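Local atomic coordinates of uncharacterized protein (Bacillus thuringiensis serovar kurstaki, PDB entry 4XE7), a protein that is a bacterial actin-like cytoskeletal protein of the ParM type, which probably polymerises into filaments that help to segregate plasmid DNA. Residues A[207-212]-A[389-394]; A[199-204]-A[401-406]; A[314-319]-A[394-399]; A[216-221]-A[411-416]. All coordinates share one frame; numbering follows the deposited sequence.

Overall arrangement
Three segments within residues 199-221 meet the C-terminal run 389-416, in the order 2, 1, 4; contact 3 instead brings 314-319, at the end of helix 300-317, to that run. Contacts 1 and 3 share Lys-394 and have centres about 11 Å apart, while contacts 1 and 2 have centres about 12 Å apart and touch through the Asp-212 to Arg-405 salt bridge. Contacts 2 and 4 both use helix 402-418, their centres about 14 Å apart; contacts 1 and 4 meet in the hairpin of strands 211-214 and 217-220. Two chain passages between the large sheets thus lie side by side, consistent with the interdomain connection at the base of an actin-like fold.

Contact 1. Residues A[207-212]-A[389-394]; sequences LAILFD and GFILPK
Ile-209 meets Pro-393 and Ile-391 with both of its branches, and these three buried side chains make up the whole contact. Its CG1 stands 4.0 Å from Pro-393 CG, while its CG2 reaches Pro-393 CB at 4.2 Å, so CB and CG of the proline ring meet the two branches, the side chains set at a slant to each other. The same methyl CG2 of Ile-209 also comes within 4.2 Å of CG2 of Ile-391, a methyl-to-methyl touch. Ile-209 can touch both partners because its CG2 is anti to the backbone N, with CG1 beside that N (chi1 -71°). Pro-393 and Ile-391 lie two residues apart and both direct CB toward the helix, whereas Leu-392 between them turns its CB away. No hydrogen bond joins the two segments. In the fold, Ile-209 belongs to the short helix 205-210, which follows strand 188-200 of the eight-stranded sheet, while Ile-391 ends strand 390-391, the edge of the five-stranded sheet, and Pro-393 lies on the loop that leads to helix 402-418. This is consistent with the two adjacent crossings between the domains of an actin-like protein, one helical and one extended. Ile-368 of the neighbouring strand 366-370 touches both isoleucines, and Phe-402 packs on Ile-209, so the apolar patch extends beyond the pair of segments. The helix closes with Phe-211 N bonded to Leu-207 O at 2.8 Å; Phe-211 then leaves helical geometry and begins strand 211-214.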
loop_
_atom_site.group_PDB
_atom_site.type_symbol
_atom_site.label_atom_id
_atom_site.label_comp_id
_atom_site.label_asym_id
_atom_site.label_seq_id
_atom_site.Cartn_x
_atom_site.Cartn_y
_atom_site.Cartn_z
ATOM N N LEU A 207 8.632 6.637 -11.018
ATOM C CA LEU A 207 9.845 5.860 -10.770
ATOM C C LEU A 207 9.538 4.374 -10.531
ATOM O O LEU A 207 10.252 3.506 -11.036
ATOM C CB LEU A 207 10.618 6.431 -9.579
ATOM C CG LEU A 207 11.490 7.632 -9.914
ATOM C CD1 LEU A 207 12.055 8.267 -8.645
ATOM C CD2 LEU A 207 12.597 7.191 -10.855
ATOM N N ALA A 208 8.473 4.093 -9.781
ATOM C CA ALA A 208 8.152 2.714 -9.400
ATOM C C ALA A 208 7.533 1.952 -10.561
ATOM O O ALA A 208 7.493 0.725 -10.552
ATOM C CB ALA A 208 7.225 2.679 -8.206
ATOM N N ILE A 209 7.046 2.682 -11.558
ATOM C CA ILE A 209 6.559 2.039 -12.769
ATOM C C ILE A 209 7.732 1.730 -13.689
ATOM O O ILE A 209 7.793 0.655 -14.298
ATOM C CB ILE A 209 5.509 2.920 -13.456
ATOM C CG1 ILE A 209 4.235 2.899 -12.602
ATOM C CG2 ILE A 209 5.233 2.438 -14.876
ATOM C CD1 ILE A 209 3.334 4.089 -12.799
ATOM N N LEU A 210 8.689 2.650 -13.745
ATOM C CA LEU A 210 9.841 2.499 -14.636
ATOM C C LEU A 210 10.924 1.570 -14.101
ATOM O O LEU A 210 11.598 0.906 -14.880
ATOM C CB LEU A 210 10.476 3.858 -14.919
ATOM C CG LEU A 210 9.702 4.889 -15.740
ATOM C CD1 LEU A 210 10.466 6.196 -15.676
ATOM C CD2 LEU A 210 9.557 4.427 -17.173
ATOM N N PHE A 211 11.121 1.543 -12.781
ATOM C CA PHE A 211 12.248 0.788 -12.223
ATOM C C PHE A 211 11.844 -0.171 -11.113
ATOM O O PHE A 211 10.835 0.030 -10.426
ATOM C CB PHE A 211 13.322 1.760 -11.718
ATOM C CG PHE A 211 13.882 2.645 -12.800
ATOM C CD1 PHE A 211 14.897 2.194 -13.628
ATOM C CD2 PHE A 211 13.385 3.919 -13.003
ATOM C CE1 PHE A 211 15.413 3.002 -14.634
ATOM C CE2 PHE A 211 13.900 4.735 -14.013
ATOM C CZ PHE A 211 14.910 4.272 -14.826
ATOM N N ASP A 212 12.631 -1.229 -10.960
ATOM C CA ASP A 212 12.482 -2.171 -9.849
ATOM C C ASP A 212 13.884 -2.383 -9.252
ATOM O O ASP A 212 14.882 -2.003 -9.872
ATOM C CB ASP A 212 11.852 -3.487 -10.341
ATOM C CG ASP A 212 11.379 -4.398 -9.210
ATOM O OD1 ASP A 212 11.430 -3.998 -8.031
ATOM O OD2 ASP A 212 10.923 -5.530 -9.514
ATOM N N GLY A 389 1.143 4.992 -25.815
ATOM C CA GLY A 389 1.109 5.929 -24.709
ATOM C C GLY A 389 0.329 5.388 -23.515
ATOM O O GLY A 389 0.433 5.948 -22.420
ATOM N N PHE A 390 -0.440 4.313 -23.714
ATOM C CA PHE A 390 -1.170 3.679 -22.608
ATOM C C PHE A 390 -0.298 2.680 -21.865
ATOM O O PHE A 390 0.277 1.765 -22.461
ATOM C CB PHE A 390 -2.437 2.975 -23.093
ATOM C CG PHE A 390 -3.278 2.413 -21.976
ATOM C CD1 PHE A 390 -3.074 1.114 -21.510
ATOM C CD2 PHE A 390 -4.273 3.184 -21.387
ATOM C CE1 PHE A 390 -3.844 0.597 -20.464
ATOM C CE2 PHE A 390 -5.048 2.677 -20.348
ATOM C CZ PHE A 390 -4.831 1.380 -19.886
ATOM N N ILE A 391 -0.216 2.852 -20.554
ATOM C CA ILE A 391 0.669 2.026 -19.748
ATOM C C ILE A 391 -0.094 1.240 -18.690
ATOM O O ILE A 391 -0.759 1.816 -17.824
ATOM C CB ILE A 391 1.740 2.880 -19.037
ATOM C CG1 ILE A 391 2.518 3.723 -20.055
ATOM C CG2 ILE A 391 2.660 2.001 -18.228
ATOM C CD1 ILE A 391 3.141 2.911 -21.165
ATOM N N LEU A 392 -0.011 -0.077 -18.778
ATOM C CA LEU A 392 -0.498 -0.953 -17.723
ATOM C C LEU A 392 0.765 -1.576 -17.152
ATOM O O LEU A 392 1.343 -2.453 -17.779
ATOM C CB LEU A 392 -1.466 -2.006 -18.272
ATOM C CG LEU A 392 -2.485 -2.664 -17.343
ATOM C CD1 LEU A 392 -3.460 -3.522 -18.147
ATOM C CD2 LEU A 392 -1.785 -3.496 -16.282
ATOM N N PRO A 393 1.222 -1.088 -15.987
ATOM C CA PRO A 393 2.542 -1.450 -15.444
ATOM C C PRO A 393 2.679 -2.951 -15.222
ATOM O O PRO A 393 1.739 -3.580 -14.714
ATOM C CB PRO A 393 2.610 -0.692 -14.092
ATOM C CG PRO A 393 1.550 0.389 -14.184
ATOM C CD PRO A 393 0.469 -0.195 -15.092
ATOM N N LYS A 394 3.825 -3.514 -15.602
ATOM C CA LYS A 394 4.067 -4.949 -15.449
ATOM C C LYS A 394 3.932 -5.386 -13.995
ATOM O O LYS A 394 3.398 -6.459 -13.711
ATOM C CB LYS A 394 5.452 -5.319 -15.984
ATOM C CG LYS A 394 5.502 -5.520 -17.484
ATOM C CD LYS A 394 5.757 -6.975 -17.837
ATOM C CE LYS A 394 5.896 -7.171 -19.340
ATOM N NZ LYS A 394 5.041 -8.286 -19.837
#

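Contact 2. Residues A[199-204]-A[401-406]; sequences NVEGVS and YFTSRS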
loop_
_atom_site.group_PDB
_atom_site.type_symbol
_atom_site.label_atom_id
_atom_site.label_comp_id
_atom_site.label_asym_id
_atom_site.label_seq_id
_atom_site.Cartn_x
_atom_site.Cartn_y
_atom_site.Cartn_z
ATOM N N ASN A 199 10.525 13.976 -1.782
ATOM C CA ASN A 199 10.175 13.783 -3.177
ATOM C C ASN A 199 8.791 14.355 -3.448
ATOM O O ASN A 199 8.043 14.670 -2.510
ATOM C CB ASN A 199 10.229 12.296 -3.547
ATOM C CG ASN A 199 11.556 11.641 -3.162
ATOM O OD1 ASN A 199 12.555 11.779 -3.866
ATOM N ND2 ASN A 199 11.570 10.929 -2.024
ATOM N N VAL A 200 8.466 14.487 -4.731
ATOM C CA VAL A 200 7.158 14.961 -5.162
ATOM C C VAL A 200 6.134 13.850 -5.061
ATOM O O VAL A 200 6.134 12.961 -5.910
ATOM C CB VAL A 200 7.181 15.436 -6.631
ATOM C CG1 VAL A 200 5.838 16.036 -7.026
ATOM C CG2 VAL A 200 8.332 16.402 -6.878
ATOM N N GLU A 201 5.258 13.891 -4.059
ATOM C CA GLU A 201 4.238 12.850 -3.937
ATOM C C GLU A 201 3.361 12.906 -5.184
ATOM O O GLU A 201 3.084 13.981 -5.701
ATOM C CB GLU A 201 3.400 13.024 -2.664
ATOM C CG GLU A 201 2.619 11.774 -2.262
ATOM C CD GLU A 201 1.701 12.000 -1.068
ATOM O OE1 GLU A 201 0.849 12.909 -1.139
ATOM O OE2 GLU A 201 1.832 11.269 -0.062
ATOM N N GLY A 202 2.942 11.754 -5.684
ATOM C CA GLY A 202 2.162 11.731 -6.907
ATOM C C GLY A 202 2.991 11.394 -8.131
ATOM O O GLY A 202 3.077 10.230 -8.522
ATOM N N VAL A 203 3.629 12.391 -8.733
ATOM C CA VAL A 203 4.355 12.114 -9.970
ATOM C C VAL A 203 5.620 11.275 -9.730
ATOM O O VAL A 203 6.163 10.695 -10.673
ATOM C CB VAL A 203 4.725 13.410 -10.720
ATOM C CG1 VAL A 203 5.958 14.064 -10.105
ATOM C CG2 VAL A 203 4.938 13.113 -12.211
ATOM N N SER A 204 6.071 11.184 -8.475
ATOM C CA SER A 204 7.192 10.298 -8.132
ATOM C C SER A 204 6.892 8.858 -8.482
ATOM O O SER A 204 7.803 8.081 -8.739
ATOM C CB SER A 204 7.538 10.356 -6.638
ATOM O OG SER A 204 7.923 11.650 -6.240
ATOM N N TYR A 401 2.086 0.104 -3.096
ATOM C CA TYR A 401 3.362 0.590 -2.586
ATOM C C TYR A 401 4.179 1.385 -3.616
ATOM O O TYR A 401 5.379 1.563 -3.462
ATOM C CB TYR A 401 4.173 -0.602 -2.058
ATOM C CG TYR A 401 3.489 -1.271 -0.887
ATOM C CD1 TYR A 401 3.512 -0.683 0.382
ATOM C CD2 TYR A 401 2.791 -2.459 -1.044
ATOM C CE1 TYR A 401 2.880 -1.269 1.455
ATOM C CE2 TYR A 401 2.143 -3.053 0.024
ATOM C CZ TYR A 401 2.195 -2.460 1.274
ATOM O OH TYR A 401 1.558 -3.052 2.352
ATOM N N PHE A 402 3.531 1.862 -4.671
ATOM C CA PHE A 402 4.253 2.583 -5.721
ATOM C C PHE A 402 4.883 3.870 -5.167
ATOM O O PHE A 402 5.944 4.307 -5.619
ATOM C CB PHE A 402 3.323 2.925 -6.898
ATOM C CG PHE A 402 3.190 1.820 -7.942
ATOM C CD1 PHE A 402 3.895 0.636 -7.838
ATOM C CD2 PHE A 402 2.360 2.000 -9.048
ATOM C CE1 PHE A 402 3.782 -0.345 -8.806
ATOM C CE2 PHE A 402 2.243 1.032 -10.016
ATOM C CZ PHE A 402 2.952 -0.153 -9.898
ATOM N N THR A 403 4.215 4.483 -4.193
ATOM C CA THR A 403 4.746 5.694 -3.578
ATOM C C THR A 403 5.984 5.385 -2.730
ATOM O O THR A 403 7.020 6.032 -2.886
ATOM C CB THR A 403 3.699 6.384 -2.713
ATOM O OG1 THR A 403 2.567 6.719 -3.525
ATOM C CG2 THR A 403 4.275 7.648 -2.067
ATOM N N SER A 404 5.880 4.407 -1.832
ATOM C CA SER A 404 7.034 4.044 -1.009
ATOM C C SER A 404 8.166 3.444 -1.839
ATOM O O SER A 404 9.338 3.700 -1.557
ATOM C CB SER A 404 6.643 3.076 0.116
ATOM O OG SER A 404 5.832 2.015 -0.343
ATOM N N ARG A 405 7.831 2.639 -2.849
ATOM C CA ARG A 405 8.851 2.106 -3.743
ATOM C C ARG A 405 9.558 3.217 -4.509
ATOM O O ARG A 405 10.772 3.141 -4.722
ATOM C CB ARG A 405 8.252 1.094 -4.733
ATOM C CG ARG A 405 7.816 -0.199 -4.075
ATOM C CD ARG A 405 6.897 -1.012 -4.973
ATOM N NE ARG A 405 7.606 -1.499 -6.138
ATOM C CZ ARG A 405 8.194 -2.687 -6.219
ATOM N NH1 ARG A 405 8.155 -3.528 -5.205
ATOM N NH2 ARG A 405 8.823 -3.033 -7.325
ATOM N N SER A 406 8.812 4.241 -4.924
ATOM C CA SER A 406 9.421 5.385 -5.619
ATOM C C SER A 406 10.417 6.103 -4.717
ATOM O O SER A 406 11.535 6.405 -5.130
ATOM C CB SER A 406 8.354 6.380 -6.091
ATOM O OG SER A 406 7.477 5.785 -7.033
#
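A small contact of short polar side chains, two serines, a threonine and the stem of a glutamate, joins the turn after strand 188-200 to the N-terminal end of helix 402-418, with Ser-204 against Ser-406 and Glu-201 against Thr-403. The two segments come closest at the serines, whose CA atoms are 6.0 Å apart and whose CB atoms are 4.1 Å apart. Ser-406 OG lies 2.9 Å from Ser-204 O across the contact and 2.6 Å from Phe-402 O one helical turn back, so its single proton has two carbonyls within reach. With OG beside the backbone N (chi1 -63°), the hydroxyl is placed between the two acceptors; Ala-208 N adds a weak bond to the same oxygen. At the other end, the extended Glu-201 side chain lays its CG near the methyl CG2 of Thr-403, at 4.5 Å, a loose apolar touch. This is where a helix of an actin-like fold starts beside the turn that leads from the eight-stranded sheet into helix 205-210. Tyr-401 is the N-cap residue, and its carbonyl O accepts Arg-405 N at 2.7 Å. The Tyr-401 ring makes a cation-pi contact with Lys-23. Before the turn, Asn-199 ND2 bonds to Gly-152 O and Ser-151 OG, tying the end of the strand to strand 145-154.

Contact 3. Residues A[314-319]-A[394-399]; sequences KMIEDD and KNIQES
Lys-394 opens the segment with its backbone oxygen, which faces the methyl CG2 of Ile-316 at 4.1 Å. Its long side chain passes near the end of helix 300-317 without touching it; the lysine is poorly ordered, and the place of its NZ is uncertain. Asn-395 turns its CB away and sends ND2 in a weak hydrogen bond to Ala-208 O. Ile-396 makes the tightest touch: its CG2 meets Ile-316 CD1 at 3.8 Å, the two side chains crossing at about a right angle. Since CG1 of Ile-396 is anti to the backbone N (chi1 -176°), the longer branch heads off elsewhere and the methyl CG2 is left to face the helix. Gln-397 and Ile-316 lie alongside and run in opposite senses, with Gln-397 CG 4.1 Å from Ile-316 CD1. Beyond it, a water donates to Glu-317 OE2 at 3.0 Å and accepts a weak bond from Gln-397 NE2, linking the two side chains. At Ser-399 the OG, 2.6 Å from Ile-396 O, and the backbone N both bond to that carbonyl, the hydroxyl in the carbonyl plane on a lone pair. Ile-316 also rests on Tyr-378 of helix 378-381, Ile-396 on Val-374 and Leu-375 of helix 372-376, and the segment itself leads from strand 390-391 to helix 402-418.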
loop_
_atom_site.group_PDB
_atom_site.type_symbol
_atom_site.label_atom_id
_atom_site.label_comp_id
_atom_site.label_asym_id
_atom_site.label_seq_id
_atom_site.Cartn_x
_atom_site.Cartn_y
_atom_site.Cartn_z
ATOM N N LYS A 314 -1.651 -15.455 -13.240
ATOM C CA LYS A 314 -1.349 -16.320 -14.372
ATOM C C LYS A 314 -1.541 -15.586 -15.683
ATOM O O LYS A 314 -0.783 -15.789 -16.622
ATOM C CB LYS A 314 -2.231 -17.564 -14.359
ATOM C CG LYS A 314 -2.128 -18.424 -13.115
ATOM C CD LYS A 314 -3.034 -19.623 -13.296
ATOM C CE LYS A 314 -3.238 -20.400 -12.041
ATOM N NZ LYS A 314 -4.298 -21.422 -12.271
ATOM N N MET A 315 -2.570 -14.747 -15.749
ATOM C CA MET A 315 -2.823 -13.952 -16.950
ATOM C C MET A 315 -1.678 -12.959 -17.164
ATOM O O MET A 315 -1.206 -12.780 -18.274
ATOM C CB MET A 315 -4.165 -13.195 -16.854
ATOM C CG MET A 315 -5.421 -14.054 -16.693
ATOM S SD MET A 315 -6.977 -13.131 -16.963
ATOM C CE MET A 315 -7.057 -13.092 -18.735
ATOM N N ILE A 316 -1.238 -12.313 -16.087
ATOM C CA ILE A 316 -0.159 -11.329 -16.176
ATOM C C ILE A 316 1.163 -11.975 -16.620
ATOM O O ILE A 316 1.945 -11.364 -17.349
ATOM C CB ILE A 316 0.024 -10.600 -14.841
ATOM C CG1 ILE A 316 -1.210 -9.732 -14.564
ATOM C CG2 ILE A 316 1.299 -9.753 -14.839
ATOM C CD1 ILE A 316 -1.205 -9.039 -13.191
ATOM N N GLU A 317 1.392 -13.220 -16.209
ATOM C CA GLU A 317 2.582 -13.965 -16.622
ATOM C C GLU A 317 2.556 -14.399 -18.089
ATOM O O GLU A 317 3.601 -14.651 -18.696
ATOM C CB GLU A 317 2.759 -15.209 -15.744
ATOM C CG GLU A 317 3.198 -14.907 -14.337
ATOM C CD GLU A 317 4.576 -14.282 -14.284
ATOM O OE1 GLU A 317 5.543 -14.936 -14.732
ATOM O OE2 GLU A 317 4.692 -13.134 -13.798
ATOM N N ASP A 318 1.366 -14.495 -18.661
ATOM C CA ASP A 318 1.213 -15.223 -19.912
ATOM C C ASP A 318 -0.034 -14.772 -20.636
ATOM O O ASP A 318 -1.142 -15.205 -20.297
ATOM C CB ASP A 318 1.158 -16.731 -19.625
ATOM C CG ASP A 318 1.132 -17.583 -20.879
ATOM O OD1 ASP A 318 0.984 -17.060 -22.008
ATOM O OD2 ASP A 318 1.240 -18.813 -20.719
ATOM N N ASP A 319 0.168 -13.924 -21.645
ATOM C CA ASP A 319 -0.910 -13.328 -22.431
ATOM C C ASP A 319 -1.835 -14.350 -23.099
ATOM O O ASP A 319 -2.961 -14.016 -23.470
ATOM C CB ASP A 319 -0.334 -12.408 -23.518
ATOM C CG ASP A 319 0.521 -11.286 -22.958
ATOM O OD1 ASP A 319 1.385 -10.773 -23.703
ATOM O OD2 ASP A 319 0.332 -10.910 -21.783
ATOM N N LYS A 394 3.825 -3.514 -15.602
ATOM C CA LYS A 394 4.067 -4.949 -15.449
ATOM C C LYS A 394 3.932 -5.386 -13.995
ATOM O O LYS A 394 3.398 -6.459 -13.711
ATOM C CB LYS A 394 5.452 -5.319 -15.984
ATOM C CG LYS A 394 5.502 -5.520 -17.484
ATOM C CD LYS A 394 5.757 -6.975 -17.837
ATOM C CE LYS A 394 5.896 -7.171 -19.340
ATOM N NZ LYS A 394 5.041 -8.286 -19.837
ATOM N N ASN A 395 4.403 -4.531 -13.092
ATOM C CA ASN A 395 4.375 -4.763 -11.645
ATOM C C ASN A 395 3.154 -4.153 -10.939
ATOM O O ASN A 395 3.220 -3.764 -9.760
ATOM C CB ASN A 395 5.645 -4.190 -11.037
ATOM C CG ASN A 395 5.951 -2.817 -11.580
ATOM O OD1 ASN A 395 5.096 -2.202 -12.215
ATOM N ND2 ASN A 395 7.170 -2.330 -11.355
ATOM N N ILE A 396 2.045 -4.080 -11.671
ATOM C CA ILE A 396 0.764 -3.570 -11.167
ATOM C C ILE A 396 0.373 -4.192 -9.824
ATOM O O ILE A 396 -0.301 -3.564 -9.006
ATOM C CB ILE A 396 -0.357 -3.828 -12.212
ATOM C CG1 ILE A 396 -1.682 -3.217 -11.780
ATOM C CG2 ILE A 396 -0.522 -5.340 -12.461
ATOM C CD1 ILE A 396 -1.702 -1.714 -11.817
ATOM N N GLN A 397 0.808 -5.427 -9.580
ATOM C CA GLN A 397 0.520 -6.088 -8.312
ATOM C C GLN A 397 1.092 -5.305 -7.114
ATOM O O GLN A 397 0.604 -5.426 -5.987
ATOM C CB GLN A 397 1.072 -7.524 -8.325
ATOM C CG GLN A 397 0.572 -8.365 -9.503
ATOM C CD GLN A 397 0.972 -9.834 -9.406
ATOM O OE1 GLN A 397 0.595 -10.535 -8.463
ATOM N NE2 GLN A 397 1.735 -10.304 -10.389
ATOM N N GLU A 398 2.106 -4.482 -7.367
ATOM C CA GLU A 398 2.740 -3.720 -6.292
ATOM C C GLU A 398 2.196 -2.295 -6.178
ATOM O O GLU A 398 2.831 -1.436 -5.546
ATOM C CB GLU A 398 4.262 -3.695 -6.486
ATOM C CG GLU A 398 4.935 -5.042 -6.192
ATOM C CD GLU A 398 4.387 -5.717 -4.933
ATOM O OE1 GLU A 398 4.368 -5.082 -3.849
ATOM O OE2 GLU A 398 3.961 -6.888 -5.032
ATOM N N SER A 399 1.020 -2.061 -6.771
ATOM C CA SER A 399 0.396 -0.727 -6.835
ATOM C C SER A 399 0.262 -0.007 -5.496
ATOM O O SER A 399 0.490 1.213 -5.404
ATOM C CB SER A 399 -1.011 -0.805 -7.460
ATOM O OG SER A 399 -0.944 -1.012 -8.844
HETATM O O HOH W 1 2.071 -12.736 -12.307
#

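Contact 4. Residues A[216-221]-A[411-416]; sequences GEIVEV and NLLEQL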
loop_
_atom_site.group_PDB
_atom_site.type_symbol
_atom_site.label_atom_id
_atom_site.label_comp_id
_atom_site.label_asym_id
_atom_site.label_seq_id
_atom_site.Cartn_x
_atom_site.Cartn_y
_atom_site.Cartn_z
ATOM N N GLY A 216 19.672 -6.305 -5.161
ATOM C CA GLY A 216 20.611 -5.196 -5.191
ATOM C C GLY A 216 20.738 -4.421 -6.500
ATOM O O GLY A 216 21.410 -3.396 -6.545
ATOM N N GLU A 217 20.104 -4.885 -7.573
ATOM C CA GLU A 217 20.271 -4.203 -8.859
ATOM C C GLU A 217 19.044 -3.400 -9.270
ATOM O O GLU A 217 17.927 -3.903 -9.248
ATOM C CB GLU A 217 20.607 -5.206 -9.971
ATOM C CG GLU A 217 21.936 -5.900 -9.791
ATOM C CD GLU A 217 23.134 -5.030 -10.155
ATOM O OE1 GLU A 217 22.947 -3.949 -10.758
ATOM O OE2 GLU A 217 24.272 -5.447 -9.846
ATOM N N ILE A 218 19.269 -2.145 -9.651
ATOM C CA ILE A 218 18.245 -1.378 -10.346
ATOM C C ILE A 218 18.068 -1.919 -11.752
ATOM O O ILE A 218 19.017 -1.967 -12.526
ATOM C CB ILE A 218 18.593 0.109 -10.446
ATOM C CG1 ILE A 218 18.654 0.719 -9.053
ATOM C CG2 ILE A 218 17.573 0.822 -11.297
ATOM C CD1 ILE A 218 19.139 2.145 -9.050
ATOM N N VAL A 219 16.853 -2.338 -12.075
ATOM C CA VAL A 219 16.563 -2.846 -13.408
ATOM C C VAL A 219 15.394 -2.078 -14.022
ATOM O O VAL A 219 14.465 -1.645 -13.320
ATOM C CB VAL A 219 16.246 -4.361 -13.390
ATOM C CG1 VAL A 219 17.349 -5.125 -12.666
ATOM C CG2 VAL A 219 14.902 -4.631 -12.745
ATOM N N GLU A 220 15.454 -1.895 -15.336
ATOM C CA GLU A 220 14.406 -1.179 -16.053
ATOM C C GLU A 220 13.246 -2.109 -16.343
ATOM O O GLU A 220 13.387 -3.076 -17.080
ATOM C CB GLU A 220 14.943 -0.572 -17.352
ATOM C CG GLU A 220 15.951 0.547 -17.124
ATOM C CD GLU A 220 16.436 1.176 -18.413
ATOM O OE1 GLU A 220 17.046 0.460 -19.236
ATOM O OE2 GLU A 220 16.198 2.388 -18.605
ATOM N N VAL A 221 12.106 -1.814 -15.735
ATOM C CA VAL A 221 10.881 -2.557 -15.976
ATOM C C VAL A 221 10.428 -2.296 -17.395
ATOM O O VAL A 221 10.345 -1.144 -17.822
ATOM C CB VAL A 221 9.755 -2.152 -14.993
ATOM C CG1 VAL A 221 8.560 -3.085 -15.137
ATOM C CG2 VAL A 221 10.270 -2.162 -13.574
ATOM N N ASN A 411 15.906 7.001 -2.995
ATOM C CA ASN A 411 16.868 6.878 -1.902
ATOM C C ASN A 411 18.127 6.094 -2.302
ATOM O O ASN A 411 19.236 6.485 -1.958
ATOM C CB ASN A 411 16.204 6.226 -0.690
ATOM C CG ASN A 411 16.873 6.613 0.622
ATOM O OD1 ASN A 411 17.824 7.402 0.643
ATOM N ND2 ASN A 411 16.377 6.060 1.723
ATOM N N LEU A 412 17.952 4.988 -3.024
ATOM C CA LEU A 412 19.092 4.203 -3.499
ATOM C C LEU A 412 19.951 5.037 -4.447
ATOM O O LEU A 412 21.178 5.099 -4.305
ATOM C CB LEU A 412 18.625 2.915 -4.191
ATOM C CG LEU A 412 19.744 2.080 -4.822
ATOM C CD1 LEU A 412 20.783 1.690 -3.779
ATOM C CD2 LEU A 412 19.186 0.835 -5.504
ATOM N N LEU A 413 19.303 5.696 -5.406
ATOM C CA LEU A 413 20.016 6.534 -6.365
ATOM C C LEU A 413 20.796 7.655 -5.665
ATOM O O LEU A 413 21.947 7.945 -6.010
ATOM C CB LEU A 413 19.040 7.112 -7.384
ATOM C CG LEU A 413 18.454 6.101 -8.371
ATOM C CD1 LEU A 413 17.260 6.706 -9.116
ATOM C CD2 LEU A 413 19.527 5.637 -9.352
ATOM N N GLU A 414 20.178 8.260 -4.661
ATOM C CA GLU A 414 20.852 9.260 -3.842
ATOM C C GLU A 414 22.107 8.709 -3.137
ATOM O O GLU A 414 23.163 9.351 -3.146
ATOM C CB GLU A 414 19.880 9.834 -2.810
ATOM C CG GLU A 414 20.501 10.854 -1.876
ATOM C CD GLU A 414 21.173 11.995 -2.620
ATOM O OE1 GLU A 414 20.636 12.442 -3.659
ATOM O OE2 GLU A 414 22.247 12.439 -2.165
ATOM N N GLN A 415 22.007 7.523 -2.543
ATOM C CA GLN A 415 23.157 6.946 -1.829
ATOM C C GLN A 415 24.271 6.547 -2.794
ATOM O O GLN A 415 25.457 6.679 -2.468
ATOM C CB GLN A 415 22.742 5.731 -0.991
ATOM C CG GLN A 415 21.554 5.979 -0.115
ATOM C CD GLN A 415 21.739 7.216 0.736
ATOM O OE1 GLN A 415 22.734 7.343 1.433
ATOM N NE2 GLN A 415 20.791 8.141 0.666
ATOM N N LEU A 416 23.888 6.060 -3.975
ATOM C CA LEU A 416 24.857 5.714 -5.006
ATOM C C LEU A 416 25.547 6.971 -5.541
ATOM O O LEU A 416 26.712 6.938 -5.939
ATOM C CB LEU A 416 24.192 4.968 -6.169
ATOM C CG LEU A 416 23.659 3.542 -5.986
ATOM C CD1 LEU A 416 22.919 3.095 -7.255
ATOM C CD2 LEU A 416 24.782 2.564 -5.650
#
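Apolar contacts alone join the two segments, and all pass through Ile-218, which points from strand 217-220 at three leucines of helix 402-418. Its CG1 meets Leu-412 CD2 at 3.6 Å, the two side chains reaching toward each other tip to tip. Its CD1 lies 3.5 Å from Leu-413 CD2, where the side chains cross at about a right angle, and 4.3 Å from Leu-416 CD1, a lighter touch. The end of Ile-218 therefore meets Leu-412, Leu-413 and Leu-416, neighbours one, three and four positions apart on the helix. Leu-412 reaches the strand with CG anti to the backbone N (chi1 175°) and is the buried member; Leu-413 is exposed. Val-2 and Met-5 of helix 2-7 also pack on Leu-412.

No hydrogen bond crosses between the segments; those present lie within the helix or lead to other parts of the chain. In the helix, Gln-415 N bonds to Asn-411 O at 3.0 Å and Leu-416 N to Leu-412 O at 2.9 Å, while Gln-415 NE2 makes weak bonds to O and OD1 of Asn-411. Asn-411 ND2 is taken up by the carbonyls of Gly-13 and Pro-149. On the strand side, Val-219 N pairs with Asp-212 O at 3.0 Å.

The axes of strand 217-220 and of the helical segment 411-416 approach to 10.8 Å, with 123° between their N-to-C directions. This is a beta-hairpin, strands 211-214 and 217-220 with Gly-216 in the turn at positive phi, lying against the C-terminal helix; in this actin-like protein the hairpin directly follows helix 205-210.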